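Local coordinates for protein lipase (Streptomyces rimosus, PDB 5MAL) that hydrolyses triacylglycerols, other carboxylic esters and palmitoyl-CoA as a secreted SGNH-family serine esterase, preferring medium-length acyl chains, at residues Ser70-Val75 and Pro132-Val137; Gln122-Ile127 and Ala179-Ala184; Thr2-Leu7 and Ser33-Trp38. All coordinates share one frame; numbering follows the deposited sequence.

Interaction 1. Residues Ser70-Val75 and Pro132-Val137; sequences SGTDLV and PAAQVV
V75 lies against V136, and L74 against Q135 and V137, where two neighbouring strands of the parallel sheet at the heart of this SGNH hydrolase run side by side. The side chains divide between the two faces of the sheet. On one face are L74 and Q135. L74 has CG anti to its backbone N (chi1 177°), and its branch CD1 comes down on the second strand, touching V137 CG2 at 3.9 Å while also passing over the carbonyl oxygen of Q135. Q135 adds only its CB, near D73 O. The opposite face belongs to V75 and V136. V75 CG2 turns back along the strand to meet A134 CB at 4.0 Å, while V75 CB faces CG2 of V136. The methyl of A134 also lies against the T72 carbonyl oxygen, 3.4 Å away, with T72 CG2 at a longer distance. Beyond this pair, L7 of strand 3-8 touches V75, and F183 touches V136.

Three backbone hydrogen bonds zip the strands: Q135 N to D73 O, V75 N to Q135 O at 2.9 Å, and V137 N to V75 O, the last being close to linear (173° at the hydrogen). Between them the CA-H groups of A134, L74 and V136 make their own contacts with the carbonyl oxygens of D73, Q135 and V75. Where the chains part, one water bridges them, giving hydrogens to S70 O at 3.0 Å and T72 O at 2.7 Å and accepting from A133 N at 3.1 Å.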
ATOM      1  N   SER A  70      -3.110 -17.584  16.378  1.00 13.85           N
ATOM      2  CA  SER A  70      -4.301 -17.353  17.185  1.00 13.16           C
ATOM      3  C   SER A  70      -4.103 -16.209  18.179  1.00 13.63           C
ATOM      4  O   SER A  70      -5.065 -15.575  18.604  1.00 16.66           O
ATOM      5  CB  SER A  70      -4.722 -18.632  17.915  1.00 13.50           C
ATOM      6  OG  SER A  70      -3.626 -19.209  18.588  1.00 14.26           O
ATOM      7  N   GLY A  71      -2.853 -15.919  18.514  1.00 11.72           N
ATOM      8  CA  GLY A  71      -2.560 -14.839  19.441  1.00 15.39           C
ATOM      9  C   GLY A  71      -2.624 -13.446  18.842  1.00 13.59           C
ATOM     10  O   GLY A  71      -2.619 -12.454  19.563  1.00  9.29           O
ATOM     11  N   THR A  72      -2.700 -13.358  17.521  1.00 11.68           N
ATOM     12  CA  THR A  72      -2.668 -12.056  16.863  1.00  8.45           C
ATOM     13  C   THR A  72      -3.935 -11.262  17.155  1.00 12.04           C
ATOM     14  O   THR A  72      -5.046 -11.794  17.036  1.00 11.13           O
ATOM     15  CB  THR A  72      -2.496 -12.218  15.357  1.00  8.86           C
ATOM     16  OG1 THR A  72      -1.355 -13.052  15.111  1.00  8.94           O
ATOM     17  CG2 THR A  72      -2.289 -10.857  14.677  1.00  7.51           C
ATOM     18  N   ASP A  73      -3.755  -9.998  17.538  1.00  9.96           N
ATOM     19  CA  ASP A  73      -4.870  -9.095  17.857  1.00 10.95           C
ATOM     20  C   ASP A  73      -5.211  -8.168  16.708  1.00 11.97           C
ATOM     21  O   ASP A  73      -6.363  -7.755  16.537  1.00 14.83           O
ATOM     22  CB  ASP A  73      -4.530  -8.239  19.078  1.00 12.03           C
ATOM     23  CG  ASP A  73      -4.312  -9.074  20.319  1.00 15.75           C
ATOM     24  OD1 ASP A  73      -5.309  -9.468  20.949  1.00 16.15           O
ATOM     25  OD2 ASP A  73      -3.140  -9.354  20.643  1.00 16.73           O
ATOM     26  N   LEU A  74      -4.178  -7.778  15.973  1.00  8.53           N
ATOM     27  CA  LEU A  74      -4.338  -6.811  14.897  1.00  8.26           C
ATOM     28  C   LEU A  74      -3.504  -7.224  13.702  1.00  7.29           C
ATOM     29  O   LEU A  74      -2.345  -7.605  13.848  1.00  7.70           O
ATOM     30  CB  LEU A  74      -3.937  -5.414  15.376  1.00  8.72           C
ATOM     31  CG  LEU A  74      -3.971  -4.254  14.376  1.00 10.51           C
ATOM     32  CD1 LEU A  74      -5.391  -3.994  13.862  1.00  9.85           C
ATOM     33  CD2 LEU A  74      -3.385  -2.983  14.984  1.00  8.28           C
ATOM     34  N   VAL A  75      -4.110  -7.188  12.522  1.00  6.59           N
ATOM     35  CA  VAL A  75      -3.370  -7.395  11.296  1.00  7.23           C
ATOM     36  C   VAL A  75      -3.637  -6.211  10.378  1.00  8.19           C
ATOM     37  O   VAL A  75      -4.787  -5.816  10.185  1.00  9.36           O
ATOM     38  CB  VAL A  75      -3.776  -8.701  10.577  1.00  8.06           C
ATOM     39  CG1 VAL A  75      -3.047  -8.827   9.248  1.00  7.48           C
ATOM     40  CG2 VAL A  75      -3.505  -9.903  11.459  1.00  6.76           C
ATOM     41  N   PRO A 132      -8.196 -15.803  13.741  1.00 18.53           N
ATOM     42  CA  PRO A 132      -9.652 -15.600  13.712  1.00 18.02           C
ATOM     43  C   PRO A 132     -10.138 -14.495  14.645  1.00 15.88           C
ATOM     44  O   PRO A 132     -11.195 -13.922  14.404  1.00 15.32           O
ATOM     45  CB  PRO A 132     -10.195 -16.964  14.156  1.00 16.97           C
ATOM     46  CG  PRO A 132      -9.109 -17.519  15.029  1.00 16.51           C
ATOM     47  CD  PRO A 132      -7.827 -17.072  14.397  1.00 20.42           C
ATOM     48  N   ALA A 133      -9.380 -14.183  15.691  1.00 14.03           N
ATOM     49  CA  ALA A 133      -9.816 -13.147  16.622  1.00 14.83           C
ATOM     50  C   ALA A 133      -9.244 -11.792  16.244  1.00 16.11           C
ATOM     51  O   ALA A 133      -9.641 -10.760  16.793  1.00 15.86           O
ATOM     52  CB  ALA A 133      -9.419 -13.511  18.049  1.00 13.84           C
ATOM     53  N   ALA A 134      -8.302 -11.789  15.307  1.00 16.80           N
ATOM     54  CA  ALA A 134      -7.604 -10.555  14.986  1.00 17.40           C
ATOM     55  C   ALA A 134      -8.550  -9.577  14.324  1.00 15.93           C
ATOM     56  O   ALA A 134      -9.382  -9.949  13.486  1.00 14.56           O
ATOM     57  CB  ALA A 134      -6.383 -10.825  14.074  1.00 14.25           C
ATOM     58  N   GLN A 135      -8.459  -8.327  14.739  1.00 15.69           N
ATOM     59  CA  GLN A 135      -9.075  -7.246  13.979  0.58 16.53           C
ATOM     60  C   GLN A 135      -8.169  -7.016  12.786  1.00 12.49           C
ATOM     61  O   GLN A 135      -6.953  -6.869  12.939  1.00 11.43           O
ATOM     62  CB  GLN A 135      -9.236  -5.956  14.797  0.58 20.60           C
ATOM     63  CG  GLN A 135     -10.290  -5.982  15.916  0.58 19.81           C
ATOM     64  CD  GLN A 135     -11.747  -6.009  15.428  0.58 25.93           C
ATOM     65  OE1 GLN A 135     -12.175  -6.923  14.709  0.58 27.07           O
ATOM     66  NE2 GLN A 135     -12.522  -5.014  15.849  0.58 29.10           N
ATOM     67  N   VAL A 136      -8.743  -7.011  11.591  1.00 10.60           N
ATOM     68  CA  VAL A 136      -7.937  -6.929  10.387  1.00  9.29           C
ATOM     69  C   VAL A 136      -8.247  -5.654   9.638  1.00 12.04           C
ATOM     70  O   VAL A 136      -9.406  -5.350   9.365  1.00 12.29           O
ATOM     71  CB  VAL A 136      -8.169  -8.151   9.487  1.00 11.59           C
ATOM     72  CG1 VAL A 136      -7.294  -8.098   8.269  1.00 10.71           C
ATOM     73  CG2 VAL A 136      -7.865  -9.425  10.260  1.00 10.26           C
ATOM     74  N   VAL A 137      -7.205  -4.888   9.338  1.00  9.35           N
ATOM     75  CA  VAL A 137      -7.392  -3.647   8.612  1.00  8.60           C
ATOM     76  C   VAL A 137      -6.655  -3.731   7.290  1.00 11.22           C
ATOM     77  O   VAL A 137      -5.418  -3.794   7.254  1.00  7.97           O
ATOM     78  CB  VAL A 137      -6.867  -2.433   9.387  1.00  8.32           C
ATOM     79  CG1 VAL A 137      -7.297  -1.144   8.674  1.00  8.21           C
ATOM     80  CG2 VAL A 137      -7.353  -2.456  10.821  1.00  9.71           C
TER
HETATM   81  O   HOH W   1      -6.382 -14.065  16.416  1.00 18.59           O

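Interaction 2. Residues Gln122-Ile127 and Ala179-Ala184; sequences QVYDAI and ADHGFA
H181, just past the end of helix 159-180, sets its ring face against Y124 and its edge toward D125. Its CB stands 3.6 Å above the middle of the F183 ring, so the histidine begins on top of the phenylalanine. From there CG lies anti to the carbonyl carbon (chi1 -65°), which carries the imidazole over to helix 98-130. CG already meets Y124 CB, and that same methylene, 3.4 Å from the centroid of the H181 ring, points a CH-pi contact into its face. CD2 touches Y124 CD2 at 3.7 Å, part of a T-shaped pair in which the tyrosine turns its edge to the imidazole, with planes at 87°. At the far end, CE1 comes within 3.0 Å of D125 OD1, which lies near the ring plane. ND1 and NE2 are hydrogen-bonded to D128 and D121 of helix 98-130, so the ring is probably protonated and fixed in rotation. A leucine here would probably leave those two carboxylates without their shared mate and Y124 without a flat face against its CB.

F183 completes the aromatic cluster in an offset edge-to-face pair, its edge toward the face of Y124, with CE2 3.4 Å from Y124 CB and CZ 3.8 Å from I127 CG2. G182, between the two aromatic residues, takes positive phi as the C-prime residue of the Schellman motif that ends helix 159-180. The cluster thus packs that helix end and the turn into strand 184-186 against helix 98-130, with V138 of strand 135-139 against Y124 and F183, and V136 against I127.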
ATOM      1  N   GLN A 122      -6.726 -15.458  -1.424  1.00 12.96           N
ATOM      2  CA  GLN A 122      -5.683 -16.368  -0.973  1.00 15.54           C
ATOM      3  C   GLN A 122      -5.066 -15.881   0.321  1.00 17.51           C
ATOM      4  O   GLN A 122      -4.925 -16.637   1.287  1.00 16.35           O
ATOM      5  CB  GLN A 122      -4.599 -16.524  -2.037  1.00 17.04           C
ATOM      6  CG  GLN A 122      -4.995 -17.424  -3.175  1.00 18.76           C
ATOM      7  CD  GLN A 122      -3.850 -17.656  -4.125  1.00 16.70           C
ATOM      8  OE1 GLN A 122      -3.306 -16.711  -4.708  1.00 18.62           O
ATOM      9  NE2 GLN A 122      -3.450 -18.911  -4.267  1.00 19.56           N
ATOM     10  N   VAL A 123      -4.706 -14.601   0.338  1.00 17.30           N
ATOM     11  CA  VAL A 123      -4.110 -14.030   1.526  1.00 12.91           C
ATOM     12  C   VAL A 123      -5.153 -13.930   2.628  1.00 12.23           C
ATOM     13  O   VAL A 123      -4.881 -14.278   3.781  1.00 13.70           O
ATOM     14  CB  VAL A 123      -3.517 -12.638   1.245  1.00 13.12           C
ATOM     15  CG1 VAL A 123      -2.990 -12.024   2.540  1.00 15.59           C
ATOM     16  CG2 VAL A 123      -2.413 -12.737   0.208  1.00 12.67           C
ATOM     17  N   TYR A 124      -6.340 -13.444   2.286  1.00 11.75           N
ATOM     18  CA  TYR A 124      -7.317 -13.140   3.329  1.00 11.18           C
ATOM     19  C   TYR A 124      -7.816 -14.440   3.969  1.00 12.63           C
ATOM     20  O   TYR A 124      -8.096 -14.473   5.167  1.00 11.67           O
ATOM     21  CB  TYR A 124      -8.494 -12.333   2.786  1.00 11.68           C
ATOM     22  CG  TYR A 124      -8.153 -10.955   2.243  1.00 11.45           C
ATOM     23  CD1 TYR A 124      -6.869 -10.418   2.348  1.00 11.16           C
ATOM     24  CD2 TYR A 124      -9.136 -10.187   1.635  1.00 11.92           C
ATOM     25  CE1 TYR A 124      -6.583  -9.148   1.827  1.00 12.71           C
ATOM     26  CE2 TYR A 124      -8.870  -8.947   1.123  1.00 12.17           C
ATOM     27  CZ  TYR A 124      -7.607  -8.425   1.222  1.00 12.12           C
ATOM     28  OH  TYR A 124      -7.406  -7.184   0.685  1.00 10.60           O
ATOM     29  N   ASP A 125      -7.921 -15.502   3.169  1.00 14.21           N
ATOM     30  CA  ASP A 125      -8.275 -16.821   3.697  1.00 13.17           C
ATOM     31  C   ASP A 125      -7.254 -17.275   4.730  1.00 12.96           C
ATOM     32  O   ASP A 125      -7.597 -17.886   5.751  1.00 18.47           O
ATOM     33  CB  ASP A 125      -8.337 -17.874   2.588  1.00 16.33           C
ATOM     34  CG  ASP A 125      -9.594 -17.799   1.769  1.00 13.27           C
ATOM     35  OD1 ASP A 125     -10.571 -17.145   2.189  1.00 13.01           O
ATOM     36  OD2 ASP A 125      -9.602 -18.423   0.692  1.00 21.54           O
ATOM     37  N   ALA A 126      -5.987 -17.018   4.435  1.00 10.96           N
ATOM     38  CA  ALA A 126      -4.927 -17.403   5.352  1.00 13.19           C
ATOM     39  C   ALA A 126      -5.091 -16.636   6.660  1.00 15.98           C
ATOM     40  O   ALA A 126      -5.013 -17.205   7.745  1.00 13.79           O
ATOM     41  CB  ALA A 126      -3.585 -17.158   4.736  1.00 19.54           C
ATOM     42  N   ILE A 127      -5.352 -15.339   6.557  1.00 13.58           N
ATOM     43  CA  ILE A 127      -5.586 -14.538   7.756  1.00 13.94           C
ATOM     44  C   ILE A 127      -6.818 -15.030   8.517  1.00 12.96           C
ATOM     45  O   ILE A 127      -6.802 -15.131   9.752  1.00 13.46           O
ATOM     46  CB  ILE A 127      -5.735 -13.049   7.398  1.00 12.31           C
ATOM     47  CG1 ILE A 127      -4.393 -12.508   6.918  1.00 12.12           C
ATOM     48  CG2 ILE A 127      -6.219 -12.265   8.599  1.00 17.23           C
ATOM     49  CD1 ILE A 127      -4.484 -11.207   6.139  1.00  8.94           C
ATOM     50  N   ALA A 179     -14.203  -6.518   2.849  1.00 13.22           N
ATOM     51  CA  ALA A 179     -15.519  -6.633   3.464  1.00 15.69           C
ATOM     52  C   ALA A 179     -16.045  -8.064   3.341  1.00 15.30           C
ATOM     53  O   ALA A 179     -16.770  -8.550   4.219  1.00 15.70           O
ATOM     54  CB  ALA A 179     -16.479  -5.656   2.828  1.00 13.74           C
ATOM     55  N   ASP A 180     -15.652  -8.749   2.267  1.00 13.88           N
ATOM     56  CA  ASP A 180     -16.111 -10.117   2.035  1.00 14.43           C
ATOM     57  C   ASP A 180     -15.509 -11.114   3.017  1.00 16.41           C
ATOM     58  O   ASP A 180     -15.993 -12.239   3.142  1.00 16.69           O
ATOM     59  CB  ASP A 180     -15.789 -10.560   0.620  1.00 13.76           C
ATOM     60  CG  ASP A 180     -16.867 -11.439   0.048  1.00 17.40           C
ATOM     61  OD1 ASP A 180     -18.053 -11.087   0.211  1.00 22.11           O
ATOM     62  OD2 ASP A 180     -16.521 -12.478  -0.541  1.00 23.41           O
ATOM     63  N   HIS A 181     -14.451 -10.702   3.712  1.00 16.38           N
ATOM     64  CA  HIS A 181     -13.878 -11.508   4.787  1.00 15.06           C
ATOM     65  C   HIS A 181     -14.109 -10.880   6.156  1.00 13.57           C
ATOM     66  O   HIS A 181     -13.552 -11.325   7.159  1.00 15.76           O
ATOM     67  CB  HIS A 181     -12.385 -11.708   4.569  1.00 15.13           C
ATOM     68  CG  HIS A 181     -12.057 -12.507   3.355  1.00 14.46           C
ATOM     69  ND1 HIS A 181     -11.539 -13.782   3.430  1.00 14.23           N
ATOM     70  CD2 HIS A 181     -12.160 -12.216   2.035  1.00 12.96           C
ATOM     71  CE1 HIS A 181     -11.342 -14.242   2.209  1.00 12.03           C
ATOM     72  NE2 HIS A 181     -11.704 -13.312   1.344  1.00 15.16           N
ATOM     73  N   GLY A 182     -14.939  -9.842   6.194  1.00 11.76           N
ATOM     74  CA  GLY A 182     -15.249  -9.162   7.431  1.00 13.86           C
ATOM     75  C   GLY A 182     -14.094  -8.319   7.928  1.00 17.89           C
ATOM     76  O   GLY A 182     -14.028  -7.985   9.114  1.00 16.93           O
ATOM     77  N   PHE A 183     -13.180  -7.977   7.021  1.00  8.80           N
ATOM     78  CA  PHE A 183     -12.071  -7.087   7.382  1.00  9.64           C
ATOM     79  C   PHE A 183     -12.482  -5.645   7.191  1.00 13.36           C
ATOM     80  O   PHE A 183     -13.326  -5.348   6.344  1.00 13.84           O
ATOM     81  CB  PHE A 183     -10.829  -7.343   6.537  1.00 11.98           C
ATOM     82  CG  PHE A 183     -10.318  -8.761   6.576  1.00  9.49           C
ATOM     83  CD1 PHE A 183     -10.643  -9.618   7.615  1.00 11.79           C
ATOM     84  CD2 PHE A 183      -9.465  -9.209   5.581  1.00 11.52           C
ATOM     85  CE1 PHE A 183     -10.144 -10.917   7.637  1.00 13.38           C
ATOM     86  CE2 PHE A 183      -8.974 -10.496   5.590  1.00 10.79           C
ATOM     87  CZ  PHE A 183      -9.310 -11.355   6.631  1.00 10.74           C
ATOM     88  N   ALA A 184     -11.889  -4.755   7.978  1.00 12.18           N
ATOM     89  CA  ALA A 184     -12.058  -3.332   7.758  1.00 12.53           C
ATOM     90  C   ALA A 184     -11.233  -2.935   6.552  1.00 13.27           C
ATOM     91  O   ALA A 184     -10.178  -3.523   6.302  1.00 11.09           O
ATOM     92  CB  ALA A 184     -11.630  -2.534   8.967  1.00 13.66           C
TER

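Interaction 3. Residues Thr2-Leu7 and Ser33-Trp38; sequences TDYVAL and SYPALW
Y4 and W38 both hold CG anti to the backbone N (chi1 171° in Y4), which extends each ring from its own backbone into the interface between strand 3-7 and helix 34-38. They meet with Y4 CD2 3.6 Å from W38 CE3, the planes inclined at 61°. The Y4 ring crosses P35 at a slant, with the P35 carbonyl oxygen at the ring edge, 3.6 Å from Y4 CE2. At its end, Y4 OH sits 3.2 Å from P35 CB and is hydrogen-bonded with S76 OG on the neighbouring strand. The same proline carbon presses on A6 CB at 3.4 Å, tighter than usual for two carbons. Further along, a water joins L7 O at 2.8 Å to Y34 OH at 2.9 Å; that hydroxyl is also hydrogen-bonded with S12 OG, and the Y34 side chain lies about 10 Å from those of the nucleophile S10 and of H216.

S33 caps the helix, its OG accepting from A36 N. Helix and strand run almost antiparallel (166°), their axes 9.4 Å apart at closest. This is the packing of a beta-alpha-beta crossover, here joining the neighbouring parallel strands 3-8 and 46-49 in the alpha/beta fold of an SGNH hydrolase.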
ATOM      1  N   THR A   2      -1.244  -4.979  21.812  1.00 40.90           N
ATOM      2  CA  THR A   2      -0.690  -6.336  21.878  1.00 30.72           C
ATOM      3  C   THR A   2      -0.172  -6.824  20.549  1.00 17.37           C
ATOM      4  O   THR A   2       0.679  -6.165  19.965  1.00 20.93           O
ATOM      5  CB  THR A   2      -1.666  -7.383  22.439  1.00 30.49           C
ATOM      6  OG1 THR A   2      -3.020  -6.999  22.156  1.00 42.45           O
ATOM      7  CG2 THR A   2      -1.418  -7.575  23.933  1.00 24.50           C
ATOM      8  N   ASP A   3      -0.611  -8.008  20.121  1.00 16.69           N
ATOM      9  CA  ASP A   3       0.068  -8.686  19.022  1.00 10.85           C
ATOM     10  C   ASP A   3      -0.429  -8.145  17.708  1.00 11.88           C
ATOM     11  O   ASP A   3      -1.534  -8.437  17.280  1.00 11.60           O
ATOM     12  CB  ASP A   3      -0.129 -10.195  19.084  1.00 11.69           C
ATOM     13  CG  ASP A   3       0.580 -10.813  20.257  1.00 23.74           C
ATOM     14  OD1 ASP A   3       1.804 -11.027  20.155  1.00 24.96           O
ATOM     15  OD2 ASP A   3      -0.078 -11.065  21.282  1.00 21.14           O
ATOM     16  N   TYR A   4       0.428  -7.352  17.094  1.00  8.10           N
ATOM     17  CA  TYR A   4       0.141  -6.664  15.853  1.00  8.16           C
ATOM     18  C   TYR A   4       1.040  -7.245  14.778  1.00  9.44           C
ATOM     19  O   TYR A   4       2.263  -7.208  14.902  1.00  9.82           O
ATOM     20  CB  TYR A   4       0.381  -5.162  16.046  1.00  9.04           C
ATOM     21  CG  TYR A   4       0.339  -4.307  14.795  1.00  8.73           C
ATOM     22  CD1 TYR A   4      -0.490  -4.625  13.721  1.00  8.00           C
ATOM     23  CD2 TYR A   4       1.139  -3.161  14.695  1.00  7.08           C
ATOM     24  CE1 TYR A   4      -0.537  -3.805  12.581  1.00  6.62           C
ATOM     25  CE2 TYR A   4       1.112  -2.366  13.557  1.00  7.35           C
ATOM     26  CZ  TYR A   4       0.272  -2.689  12.512  1.00  6.99           C
ATOM     27  OH  TYR A   4       0.235  -1.900  11.388  1.00  7.09           O
ATOM     28  N   VAL A   5       0.443  -7.821  13.742  1.00  8.01           N
ATOM     29  CA  VAL A   5       1.243  -8.202  12.583  1.00  8.83           C
ATOM     30  C   VAL A   5       0.966  -7.250  11.438  1.00  9.51           C
ATOM     31  O   VAL A   5      -0.185  -7.073  11.031  1.00  8.04           O
ATOM     32  CB  VAL A   5       0.964  -9.616  12.108  1.00  7.02           C
ATOM     33  CG1 VAL A   5       1.852  -9.935  10.903  1.00  7.52           C
ATOM     34  CG2 VAL A   5       1.204 -10.624  13.253  1.00  9.31           C
ATOM     35  N   ALA A   6       2.025  -6.648  10.916  1.00  9.01           N
ATOM     36  CA  ALA A   6       1.883  -5.734   9.793  1.00  4.79           C
ATOM     37  C   ALA A   6       2.465  -6.366   8.540  1.00  7.60           C
ATOM     38  O   ALA A   6       3.673  -6.532   8.408  1.00  7.25           O
ATOM     39  CB  ALA A   6       2.556  -4.420  10.096  1.00  6.18           C
ATOM     40  N   LEU A   7       1.566  -6.710   7.629  1.00  6.44           N
ATOM     41  CA  LEU A   7       1.888  -7.375   6.375  1.00  8.07           C
ATOM     42  C   LEU A   7       1.885  -6.410   5.224  1.00  7.78           C
ATOM     43  O   LEU A   7       1.366  -5.303   5.328  1.00  9.04           O
ATOM     44  CB  LEU A   7       0.847  -8.448   6.053  1.00  7.85           C
ATOM     45  CG  LEU A   7       0.482  -9.416   7.159  1.00  6.65           C
ATOM     46  CD1 LEU A   7      -0.772 -10.109   6.706  1.00  5.93           C
ATOM     47  CD2 LEU A   7       1.641 -10.381   7.351  1.00 10.08           C
ATOM     48  N   SER A  33       7.152   4.249   8.894  1.00 10.89           N
ATOM     49  CA  SER A  33       6.012   3.620   8.224  1.00  7.85           C
ATOM     50  C   SER A  33       4.788   3.627   9.129  1.00  9.81           C
ATOM     51  O   SER A  33       4.925   3.687  10.356  1.00 11.25           O
ATOM     52  CB  SER A  33       6.347   2.180   7.860  1.00  8.14           C
ATOM     53  OG  SER A  33       6.502   1.424   9.049  1.00  8.99           O
ATOM     54  N   TYR A  34       3.584   3.523   8.567  1.00  5.93           N
ATOM     55  CA  TYR A  34       2.441   3.619   9.475  1.00  8.35           C
ATOM     56  C   TYR A  34       2.424   2.451  10.485  1.00  6.75           C
ATOM     57  O   TYR A  34       2.063   2.665  11.628  1.00  8.96           O
ATOM     58  CB  TYR A  34       1.105   3.721   8.713  1.00  8.06           C
ATOM     59  CG  TYR A  34       0.681   2.469   8.006  1.00  7.42           C
ATOM     60  CD1 TYR A  34      -0.053   1.486   8.675  1.00  6.37           C
ATOM     61  CD2 TYR A  34       0.976   2.278   6.663  1.00  6.81           C
ATOM     62  CE1 TYR A  34      -0.436   0.337   8.031  1.00  7.62           C
ATOM     63  CE2 TYR A  34       0.586   1.133   6.005  1.00  5.33           C
ATOM     64  CZ  TYR A  34      -0.117   0.165   6.702  1.00  7.22           C
ATOM     65  OH  TYR A  34      -0.514  -0.986   6.085  1.00  8.04           O
ATOM     66  N   PRO A  35       2.858   1.224  10.094  1.00  8.24           N
ATOM     67  CA  PRO A  35       2.821   0.226  11.166  1.00  7.88           C
ATOM     68  C   PRO A  35       3.804   0.509  12.286  1.00  8.08           C
ATOM     69  O   PRO A  35       3.460   0.320  13.444  1.00  8.11           O
ATOM     70  CB  PRO A  35       3.204  -1.075  10.446  1.00  6.73           C
ATOM     71  CG  PRO A  35       2.776  -0.850   9.041  1.00  5.93           C
ATOM     72  CD  PRO A  35       3.174   0.581   8.802  1.00  7.28           C
ATOM     73  N   ALA A  36       5.005   0.954  11.948  1.00  8.23           N
ATOM     74  CA  ALA A  36       5.990   1.251  12.978  1.00  9.94           C
ATOM     75  C   ALA A  36       5.520   2.422  13.845  1.00 10.08           C
ATOM     76  O   ALA A  36       5.686   2.412  15.063  1.00 10.92           O
ATOM     77  CB  ALA A  36       7.330   1.553  12.354  1.00 10.66           C
ATOM     78  N   LEU A  37       4.927   3.433  13.219  1.00  9.27           N
ATOM     79  CA  LEU A  37       4.376   4.552  13.975  1.00 11.24           C
ATOM     80  C   LEU A  37       3.244   4.107  14.897  1.00 12.80           C
ATOM     81  O   LEU A  37       3.117   4.580  16.036  1.00 11.79           O
ATOM     82  CB  LEU A  37       3.871   5.641  13.036  1.00  9.41           C
ATOM     83  CG  LEU A  37       4.935   6.375  12.219  1.00 10.41           C
ATOM     84  CD1 LEU A  37       4.252   7.356  11.283  1.00  9.98           C
ATOM     85  CD2 LEU A  37       5.920   7.096  13.125  1.00 10.10           C
ATOM     86  N   TRP A  38       2.401   3.216  14.396  1.00  8.99           N
ATOM     87  CA  TRP A  38       1.325   2.696  15.209  1.00 10.09           C
ATOM     88  C   TRP A  38       1.900   1.950  16.410  1.00 10.52           C
ATOM     89  O   TRP A  38       1.496   2.183  17.539  1.00 12.21           O
ATOM     90  CB  TRP A  38       0.423   1.774  14.392  1.00 10.49           C
ATOM     91  CG  TRP A  38      -0.883   1.501  15.054  1.00 13.83           C
ATOM     92  CD1 TRP A  38      -2.066   2.167  14.858  1.00 10.80           C
ATOM     93  CD2 TRP A  38      -1.155   0.478  16.008  1.00 10.61           C
ATOM     94  NE1 TRP A  38      -3.051   1.617  15.639  1.00 12.53           N
ATOM     95  CE2 TRP A  38      -2.516   0.583  16.360  1.00  9.81           C
ATOM     96  CE3 TRP A  38      -0.375  -0.512  16.613  1.00 10.95           C
ATOM     97  CZ2 TRP A  38      -3.118  -0.274  17.276  1.00 12.93           C
ATOM     98  CZ3 TRP A  38      -0.983  -1.361  17.537  1.00 12.12           C
ATOM     99  CH2 TRP A  38      -2.336  -1.232  17.855  1.00 12.95           C
TER
HETATM  100  O   HOH W   2       0.662  -3.405   7.268  1.00  9.23           O

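In the fold
From the N terminus, interaction 3 comes first: the chain leaves strand 3-8, passes the nucleophile S10 and closes a loop when helix 34-40 packs back on that strand. Interactions 1 and 2 follow it in the chain and cross each other. The span from 70-75 to 132-137 includes the first half of interaction 2, on helix 98-130, while 179-184 comes after both halves of interaction 1. All three meet at the sheet. Strand 74-78 pairs with strand 3-8 on one side, through D73 to D3 and L74 to V5, and with strand 135-139 on the other. I127 touches V136, V75 and L7, linking the helical layer of interaction 2 to three strands.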